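Local coordinates for uncharacterized protein (Legionella pneumophila subsp. pneumophila str. Philadelphia 1, PDB 4RXV), which is of unknown function but carries, in this N-terminal fragment, a RavJ-type domain of the CA clan of peptidases, so it may act as a cysteine-peptidase-like enzyme, at residues Gln47-Asn52 with Ser88-Asp93; Lys20-Asp25 with Glu95-Ser100. All blocks are in the same frame, centred on the assembly; numbering follows the deposited sequence.

Contact 1: residues Gln47-Asn52 with Ser88-Asp93; sequences QKYSTN and SSFKID
The C-terminal end of helix 37-50 and the loop after it pack against the edge strand 91-92 and its flanks, with the backbones nearest at Tyr49 and Ile92, CA to CA 7.2 Å; no backbone hydrogen bond joins them. Ile92 lies against the helix: its CD1 meets Tyr49 CB at 3.6 Å, near the plane of the tyrosine ring at its edge, while its CG2 rests beside Lys48 CD. The Tyr49 and Phe90 rings touch along their borders without either stacking on the other, centroids 5.7 Å apart and planes at 16°; the CD1-CE1 side of Tyr49 meets Phe90 CE2 and CZ, with Tyr49 CE1 to Phe90 CE2 3.6 Å. With CG anti to the backbone N (chi1 -171°), Asn52 brings its amide to the CE1-CZ side of the phenyl ring, Asn52 CG to Phe90 CE1 3.6 Å, the two planes 49° apart; its OD1 accepts from Leu54 N. At the exposed margin the extended Lys48 chain reaches over Ile92, and Lys48 NZ forms a salt bridge to the syn lone pair of Asp93 OD1, 3.0 Å. Hydrophobic packing thus carries the buried interior, and one charged pair, probably weakened by solvent, closes its solvent-facing margin.

Contact 2: residues Lys20-Asp25 with Glu95-Ser100; sequences KFVVAD and EAVRVS
Strand 22-23 pairs in parallel with the 99-100 end of the broken strand 95-100 in a buried contact, the first forming an edge of a three-stranded mixed sheet. The pairing is defined by bridges Val22 to Val99 and Val23 to Ser100 and by three backbone bonds: Val22 N to Arg98 O (2.8 Å), Ser100 N to Val22 O (3.0 Å) and Ala24 N to Ser100 O (2.9 Å). Val22 thus donates and accepts, straddling Val99 as a parallel register requires. Where the strands part, a water takes over: it accepts from Arg98 N at 3.0 Å and lies 2.8 Å from Lys20 O, with Ala96 O also within its reach. In this peptidase-clan domain strand 95-100 runs on toward Cys102, just ahead of helix 105-114, an arrangement consistent with the helix-heading cysteine of CA-clan peptidases. Asp25, just after strand 22-23, is gripped by two bonds, Cys102 N to OD2 and Trp173 NE1 to OD1, which hold its carboxylate against that turn. On one side of the sheet Val22 and Val99 pack together, CB to CG2 4.1 Å, and helix 37-50 covers them. Arg98 CB sits over the ring face of Phe21, 3.7 Å from the centroid and 13° off its normal, a CH-pi contact. A bend at chi3 (-66°) folds the arginine back, so that Phe21 CE1 lies over the centre of the guanidinium, 3.3 Å from Arg98 CZ, with the planes 43° apart. Bonds from NH2 to Glu16 O and from NH1 to Asn85 OD1 fix the guanidinium's rotation, and Tyr224 adds a cation-pi contact.

After helix 6-14 the chain forms strand 22-23, then helix 37-50, whose end supplies one half of contact 1. After helices 60-64 and 74-84 it returns as strand 91-92, closing contact 1, and turns at once into strand 95-100, closing contact 2. The smaller loop, 47-52 to 88-93, is therefore nested inside the larger one, 20-25 to 95-100. Strands 91-92 and 95-100 are antiparallel neighbours in one sheet, and Phe90 O lies 2.9 Å from Val97 N, a probable hydrogen bond. Tyr49 of contact 1 packs on Val22 and Val99 of contact 2, tying the helix to both parallel strands; the contact centres are about 9 Å apart.

Contact 1: residues Gln47-Asn52 with Ser88-Asp93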
loop_
_atom_site.group_PDB
_atom_site.type_symbol
_atom_site.label_atom_id
_atom_site.label_comp_id
_atom_site.label_asym_id
_atom_site.label_seq_id
_atom_site.Cartn_x
_atom_site.Cartn_y
_atom_site.Cartn_z
ATOM N N GLN A 47 -12.276 2.239 -16.565
ATOM C CA GLN A 47 -13.266 1.979 -17.589
ATOM C C GLN A 47 -12.609 1.314 -18.794
ATOM O O GLN A 47 -13.120 0.328 -19.339
ATOM C CB GLN A 47 -13.958 3.280 -17.993
ATOM C CG GLN A 47 -14.864 3.815 -16.910
ATOM C CD GLN A 47 -15.966 2.831 -16.546
ATOM O OE1 GLN A 47 -16.133 2.462 -15.380
ATOM N NE2 GLN A 47 -16.716 2.395 -17.548
ATOM N N LYS A 48 -11.475 1.855 -19.217
ATOM C CA LYS A 48 -10.758 1.317 -20.366
ATOM C C LYS A 48 -10.204 -0.086 -20.092
ATOM O O LYS A 48 -10.295 -0.967 -20.947
ATOM C CB LYS A 48 -9.636 2.278 -20.753
ATOM C CG LYS A 48 -10.163 3.608 -21.264
ATOM C CD LYS A 48 -9.067 4.594 -21.594
ATOM C CE LYS A 48 -9.677 5.869 -22.168
ATOM N NZ LYS A 48 -8.679 6.811 -22.744
ATOM N N TYR A 49 -9.654 -0.295 -18.900
ATOM C CA TYR A 49 -9.136 -1.593 -18.508
ATOM C C TYR A 49 -10.210 -2.679 -18.499
ATOM O O TYR A 49 -9.992 -3.789 -19.002
ATOM C CB TYR A 49 -8.539 -1.454 -17.113
ATOM C CG TYR A 49 -8.177 -2.748 -16.448
ATOM C CD1 TYR A 49 -6.928 -3.305 -16.631
ATOM C CD2 TYR A 49 -9.074 -3.400 -15.600
ATOM C CE1 TYR A 49 -6.568 -4.470 -15.989
ATOM C CE2 TYR A 49 -8.723 -4.568 -14.941
ATOM C CZ TYR A 49 -7.479 -5.103 -15.147
ATOM O OH TYR A 49 -7.095 -6.263 -14.506
ATOM N N SER A 50 -11.349 -2.356 -17.895
ATOM C CA SER A 50 -12.319 -3.368 -17.468
ATOM C C SER A 50 -12.865 -4.180 -18.620
ATOM O O SER A 50 -13.156 -5.370 -18.450
ATOM C CB SER A 50 -13.474 -2.721 -16.698
ATOM O OG SER A 50 -14.189 -1.801 -17.506
ATOM N N THR A 51 -12.983 -3.548 -19.788
ATOM C CA THR A 51 -13.545 -4.197 -20.965
ATOM C C THR A 51 -12.505 -4.496 -22.036
ATOM O O THR A 51 -12.865 -4.935 -23.114
ATOM C CB THR A 51 -14.647 -3.335 -21.589
ATOM O OG1 THR A 51 -14.123 -2.019 -21.845
ATOM C CG2 THR A 51 -15.832 -3.256 -20.646
ATOM N N ASN A 52 -11.228 -4.274 -21.741
ATOM C CA ASN A 52 -10.150 -4.658 -22.647
ATOM C C ASN A 52 -9.940 -6.151 -22.484
ATOM O O ASN A 52 -9.880 -6.637 -21.365
ATOM C CB ASN A 52 -8.874 -3.884 -22.282
ATOM C CG ASN A 52 -7.760 -4.062 -23.293
ATOM O OD1 ASN A 52 -7.369 -5.184 -23.618
ATOM N ND2 ASN A 52 -7.225 -2.947 -23.783
ATOM N N SER A 88 4.146 -5.318 -19.009
ATOM C CA SER A 88 3.864 -6.234 -20.088
ATOM C C SER A 88 3.393 -5.430 -21.271
ATOM O O SER A 88 3.458 -4.197 -21.271
ATOM C CB SER A 88 2.779 -7.231 -19.687
ATOM O OG SER A 88 1.505 -6.619 -19.723
ATOM N N SER A 89 2.922 -6.144 -22.283
ATOM C CA SER A 89 2.387 -5.538 -23.487
ATOM C C SER A 89 1.103 -4.746 -23.230
ATOM O O SER A 89 0.758 -3.858 -24.006
ATOM C CB SER A 89 2.101 -6.632 -24.510
ATOM O OG SER A 89 3.141 -7.600 -24.504
ATOM N N PHE A 90 0.400 -5.062 -22.147
ATOM C CA PHE A 90 -0.870 -4.416 -21.852
ATOM C C PHE A 90 -0.615 -2.974 -21.408
ATOM O O PHE A 90 0.002 -2.736 -20.355
ATOM C CB PHE A 90 -1.595 -5.215 -20.758
ATOM C CG PHE A 90 -3.032 -4.811 -20.506
ATOM C CD1 PHE A 90 -3.714 -3.899 -21.291
ATOM C CD2 PHE A 90 -3.702 -5.383 -19.447
ATOM C CE1 PHE A 90 -5.050 -3.574 -21.005
ATOM C CE2 PHE A 90 -5.007 -5.060 -19.166
ATOM C CZ PHE A 90 -5.685 -4.156 -19.938
ATOM N N LYS A 91 -1.057 -2.025 -22.230
ATOM C CA LYS A 91 -0.970 -0.585 -21.954
ATOM C C LYS A 91 -2.327 0.103 -22.102
ATOM O O LYS A 91 -3.158 -0.328 -22.912
ATOM C CB LYS A 91 -0.049 0.110 -22.947
ATOM C CG LYS A 91 1.281 -0.526 -23.169
ATOM C CD LYS A 91 1.941 0.188 -24.333
ATOM C CE LYS A 91 2.377 -0.722 -25.461
ATOM N NZ LYS A 91 1.661 -0.347 -26.707
ATOM N N ILE A 92 -2.516 1.186 -21.354
ATOM C CA ILE A 92 -3.662 2.076 -21.444
ATOM C C ILE A 92 -3.102 3.502 -21.511
ATOM O O ILE A 92 -2.234 3.887 -20.719
ATOM C CB ILE A 92 -4.606 1.905 -20.233
ATOM C CG1 ILE A 92 -5.216 0.501 -20.241
ATOM C CG2 ILE A 92 -5.697 2.995 -20.202
ATOM C CD1 ILE A 92 -5.994 0.168 -18.998
ATOM N N ASP A 93 -3.589 4.274 -22.478
ATOM C CA ASP A 93 -3.082 5.621 -22.728
ATOM C C ASP A 93 -1.552 5.638 -22.790
ATOM O O ASP A 93 -0.898 6.550 -22.273
ATOM C CB ASP A 93 -3.592 6.596 -21.666
ATOM C CG ASP A 93 -5.101 6.753 -21.693
ATOM O OD1 ASP A 93 -5.697 6.590 -22.779
ATOM O OD2 ASP A 93 -5.690 7.039 -20.630
#

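Contact 2: residues Lys20-Asp25 with Glu95-Ser100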
loop_
_atom_site.group_PDB
_atom_site.type_symbol
_atom_site.label_atom_id
_atom_site.label_comp_id
_atom_site.label_asym_id
_atom_site.label_seq_id
_atom_site.Cartn_x
_atom_site.Cartn_y
_atom_site.Cartn_z
ATOM N N LYS A 20 -1.253 6.043 -10.858
ATOM C CA LYS A 20 -1.367 5.535 -12.219
ATOM C C LYS A 20 -1.850 4.104 -12.296
ATOM O O LYS A 20 -2.143 3.612 -13.379
ATOM C CB LYS A 20 -0.026 5.696 -12.970
ATOM C CG LYS A 20 0.538 7.096 -12.963
ATOM C CD LYS A 20 -0.304 8.123 -13.624
ATOM C CE LYS A 20 0.373 9.484 -13.534
ATOM N NZ LYS A 20 -0.288 10.668 -14.043
ATOM N N PHE A 21 -1.977 3.424 -11.157
ATOM C CA PHE A 21 -2.480 2.055 -11.186
ATOM C C PHE A 21 -3.912 2.012 -11.700
ATOM O O PHE A 21 -4.692 2.951 -11.515
ATOM C CB PHE A 21 -2.529 1.471 -9.771
ATOM C CG PHE A 21 -1.322 0.662 -9.377
ATOM C CD1 PHE A 21 -0.085 1.246 -9.185
ATOM C CD2 PHE A 21 -1.447 -0.715 -9.176
ATOM C CE1 PHE A 21 0.973 0.479 -8.773
ATOM C CE2 PHE A 21 -0.374 -1.469 -8.772
ATOM C CZ PHE A 21 0.820 -0.880 -8.565
ATOM N N VAL A 22 -4.277 0.885 -12.289
ATOM C CA VAL A 22 -5.671 0.515 -12.415
ATOM C C VAL A 22 -6.138 0.043 -11.039
ATOM O O VAL A 22 -5.564 -0.870 -10.455
ATOM C CB VAL A 22 -5.858 -0.599 -13.459
ATOM C CG1 VAL A 22 -7.289 -1.131 -13.420
ATOM C CG2 VAL A 22 -5.503 -0.105 -14.844
ATOM N N VAL A 23 -7.180 0.682 -10.532
ATOM C CA VAL A 23 -7.770 0.352 -9.245
ATOM C C VAL A 23 -9.052 -0.426 -9.586
ATOM O O VAL A 23 -10.082 0.154 -9.966
ATOM C CB VAL A 23 -8.062 1.600 -8.396
ATOM C CG1 VAL A 23 -8.672 1.212 -7.089
ATOM C CG2 VAL A 23 -6.783 2.378 -8.161
ATOM N N ALA A 24 -8.983 -1.753 -9.476
ATOM C CA ALA A 24 -10.015 -2.621 -10.050
ATOM C C ALA A 24 -11.365 -2.533 -9.349
ATOM O O ALA A 24 -12.386 -2.906 -9.934
ATOM C CB ALA A 24 -9.512 -4.065 -10.077
ATOM N N ASP A 25 -11.377 -2.012 -8.125
ATOM C CA ASP A 25 -12.599 -1.894 -7.337
ATOM C C ASP A 25 -13.040 -0.436 -7.181
ATOM O O ASP A 25 -13.838 -0.140 -6.301
ATOM C CB ASP A 25 -12.452 -2.563 -5.967
ATOM C CG ASP A 25 -11.296 -2.021 -5.158
ATOM O OD1 ASP A 25 -10.547 -1.139 -5.639
ATOM O OD2 ASP A 25 -11.119 -2.530 -4.032
ATOM N N GLU A 95 0.547 3.826 -21.271
ATOM C CA GLU A 95 1.185 3.514 -19.999
ATOM C C GLU A 95 0.940 2.051 -19.618
ATOM O O GLU A 95 -0.197 1.567 -19.618
ATOM C CB GLU A 95 0.647 4.434 -18.898
ATOM C CG GLU A 95 0.860 5.921 -19.169
ATOM C CD GLU A 95 0.141 6.818 -18.173
ATOM O OE1 GLU A 95 -0.820 6.353 -17.525
ATOM O OE2 GLU A 95 0.537 7.995 -18.042
ATOM N N ALA A 96 2.011 1.343 -19.280
ATOM C CA ALA A 96 1.894 -0.053 -18.897
ATOM C C ALA A 96 0.934 -0.205 -17.732
ATOM O O ALA A 96 1.005 0.517 -16.746
ATOM C CB ALA A 96 3.242 -0.626 -18.531
ATOM N N VAL A 97 0.074 -1.204 -17.839
ATOM C CA VAL A 97 -0.936 -1.481 -16.833
ATOM C C VAL A 97 -0.362 -2.199 -15.609
ATOM O O VAL A 97 0.307 -3.227 -15.720
ATOM C CB VAL A 97 -2.048 -2.336 -17.456
ATOM C CG1 VAL A 97 -3.023 -2.841 -16.413
ATOM C CG2 VAL A 97 -2.785 -1.529 -18.495
ATOM N N ARG A 98 -0.667 -1.638 -14.443
ATOM C CA ARG A 98 -0.502 -2.282 -13.134
ATOM C C ARG A 98 -1.859 -2.245 -12.463
ATOM O O ARG A 98 -2.606 -1.290 -12.685
ATOM C CB ARG A 98 0.550 -1.553 -12.296
ATOM C CG ARG A 98 1.937 -1.535 -12.951
ATOM C CD ARG A 98 2.967 -0.805 -12.071
ATOM N NE ARG A 98 2.617 0.599 -11.987
ATOM C CZ ARG A 98 3.088 1.459 -11.086
ATOM N NH1 ARG A 98 3.988 1.098 -10.173
ATOM N NH2 ARG A 98 2.649 2.707 -11.112
ATOM N N VAL A 99 -2.179 -3.263 -11.671
ATOM C CA VAL A 99 -3.517 -3.395 -11.119
ATOM C C VAL A 99 -3.474 -3.734 -9.649
ATOM O O VAL A 99 -2.733 -4.605 -9.238
ATOM C CB VAL A 99 -4.301 -4.527 -11.828
ATOM C CG1 VAL A 99 -5.745 -4.586 -11.306
ATOM C CG2 VAL A 99 -4.274 -4.385 -13.326
ATOM N N SER A 100 -4.349 -3.098 -8.872
ATOM C CA SER A 100 -4.571 -3.510 -7.488
ATOM C C SER A 100 -5.964 -3.063 -7.022
ATOM O O SER A 100 -6.785 -2.601 -7.827
ATOM C CB SER A 100 -3.454 -3.011 -6.576
ATOM O OG SER A 100 -3.450 -3.697 -5.357
HETATM O O HOH W 1 -1.404 1.293 -14.663
#